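PDB 2QL3: probable transcriptional regulator, LysR family protein from Rhodococcus sp., which probably acts as a DNA-binding transcription factor, this chain being its C-terminal effector-binding domain, with the periplasmic-binding-protein fold common to LysR-type regulators. Local coordinates for residues 138-141 with 142-146. Residues are numbered along the deposited sequence; the frame is centred on the assembly and turned at random.
Sequences FETA and RAFVG
Within the LysR substrate-binding domain, helix 138-147 is an alpha-helix whose i to i+3 and i to i+4 side-chain contacts knit successive turns together, with E139 and R142 as a charged pair and the T140 methyl set against the F144 ring. NH2 of R142 gives a hydrogen bond to OE2 of E139 at 2.9 Å, the core of an i to i+3 salt bridge. The oxygen accepts through its syn lone pair and lies almost in the guanidinium plane, although carboxylate and guanidinium are turned 48° against each other. A bend at chi2 of E139 and another at chi3 of R142 (76°) bring the two charged ends together. Both have further partners: OE2 also bonds Y164 OH of the second subunit, OE1 takes the backbone N of Y164 in the same chain, and NH2 of R142 reaches V162 O. The buried ion pair thus joins the helix to the loop beyond strand 152-154 and to the dimer interface. The aliphatic part of the arginine is used as well, its CD packing 3.7 Å from CE2 of F138. A leucine in place of R142 would probably leave the E139 carboxylate without its cationic mate inside the helix and V162 O without this donor. Beneath these side chains the i to i+4 backbone ladder is regular, for example A143 N to E139 O at 2.7 Å. T140 faces the second subunit too, where its OG1 bonds E40 OE2. The other branch of the threonine, CG2, anti to the backbone N and therefore beside the carbonyl carbon, points the same way as the F144 side chain one turn on; this methyl makes a CH-pi contact over one face of the phenyl ring, 4.0 Å from the centroid and 19° off the ring normal.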
loop_
_atom_site.group_PDB
_atom_site.type_symbol
_atom_site.label_atom_id
_atom_site.label_comp_id
_atom_site.label_asym_id
_atom_site.label_seq_id
_atom_site.Cartn_x
_atom_site.Cartn_y
_atom_site.Cartn_z
ATOM N N PHE A 138 2.888 -3.122 -0.732
ATOM C CA PHE A 138 3.659 -3.094 -1.982
ATOM C C PHE A 138 4.604 -1.922 -2.028
ATOM O O PHE A 138 5.752 -2.070 -2.418
ATOM C CB PHE A 138 2.687 -3.062 -3.161
ATOM C CG PHE A 138 3.259 -3.380 -4.482
ATOM C CD1 PHE A 138 3.152 -4.666 -5.003
ATOM C CD2 PHE A 138 3.743 -2.375 -5.301
ATOM C CE1 PHE A 138 3.627 -4.982 -6.311
ATOM C CE2 PHE A 138 4.216 -2.684 -6.580
ATOM C CZ PHE A 138 4.178 -3.982 -7.076
ATOM N N GLU A 139 4.112 -0.751 -1.665
ATOM C CA GLU A 139 4.955 0.445 -1.718
ATOM C C GLU A 139 6.027 0.428 -0.650
ATOM O O GLU A 139 7.108 0.969 -0.862
ATOM C CB GLU A 139 4.149 1.717 -1.577
ATOM C CG GLU A 139 4.997 2.994 -1.802
ATOM C CD GLU A 139 5.701 3.054 -3.177
ATOM O OE1 GLU A 139 6.648 3.855 -3.327
ATOM O OE2 GLU A 139 5.332 2.299 -4.117
ATOM N N THR A 140 5.746 -0.186 0.498
ATOM C CA THR A 140 6.794 -0.326 1.471
ATOM C C THR A 140 7.960 -1.150 0.894
ATOM O O THR A 140 9.131 -0.813 1.112
ATOM C CB THR A 140 6.279 -0.901 2.799
ATOM O OG1 THR A 140 5.278 -0.014 3.335
ATOM C CG2 THR A 140 7.449 -1.077 3.802
ATOM N N ALA A 141 7.649 -2.198 0.129
ATOM C CA ALA A 141 8.692 -3.011 -0.465
ATOM C C ALA A 141 9.498 -2.162 -1.433
ATOM O O ALA A 141 10.701 -2.190 -1.391
ATOM C CB ALA A 141 8.119 -4.230 -1.184
ATOM N N ARG A 142 8.832 -1.440 -2.328
ATOM C CA ARG A 142 9.525 -0.571 -3.330
ATOM C C ARG A 142 10.294 0.517 -2.650
ATOM O O ARG A 142 11.464 0.759 -3.021
ATOM C CB ARG A 142 8.523 0.099 -4.294
ATOM C CG ARG A 142 7.801 -0.843 -5.193
ATOM C CD ARG A 142 6.783 -0.087 -6.088
ATOM N NE ARG A 142 7.464 0.621 -7.179
ATOM C CZ ARG A 142 7.491 1.932 -7.354
ATOM N NH1 ARG A 142 8.114 2.440 -8.416
ATOM N NH2 ARG A 142 6.904 2.740 -6.497
ATOM N N ALA A 143 9.698 1.141 -1.627
ATOM C CA ALA A 143 10.385 2.241 -0.920
ATOM C C ALA A 143 11.638 1.768 -0.166
ATOM O O ALA A 143 12.665 2.456 -0.185
ATOM C CB ALA A 143 9.460 2.922 0.035
ATOM N N PHE A 144 11.554 0.594 0.481
ATOM C CA PHE A 144 12.703 0.011 1.183
ATOM C C PHE A 144 13.839 -0.311 0.180
ATOM O O PHE A 144 14.997 0.004 0.405
ATOM C CB PHE A 144 12.311 -1.244 1.978
ATOM C CG PHE A 144 11.789 -0.993 3.384
ATOM C CD1 PHE A 144 11.170 0.174 3.726
ATOM C CD2 PHE A 144 11.919 -1.980 4.365
ATOM C CE1 PHE A 144 10.700 0.408 5.006
ATOM C CE2 PHE A 144 11.436 -1.746 5.670
ATOM C CZ PHE A 144 10.801 -0.571 5.971
ATOM N N VAL A 145 13.520 -0.959 -0.917
ATOM C CA VAL A 145 14.513 -1.275 -1.945
ATOM C C VAL A 145 15.131 0.015 -2.554
ATOM O O VAL A 145 16.348 0.082 -2.782
ATOM C CB VAL A 145 13.865 -2.201 -3.052
ATOM C CG1 VAL A 145 14.715 -2.276 -4.263
ATOM C CG2 VAL A 145 13.628 -3.642 -2.483
ATOM N N GLY A 146 14.319 1.038 -2.821
ATOM C CA GLY A 146 14.816 2.267 -3.446
ATOM C C GLY A 146 15.812 2.975 -2.520
ATOM O O GLY A 146 16.782 3.577 -2.963
#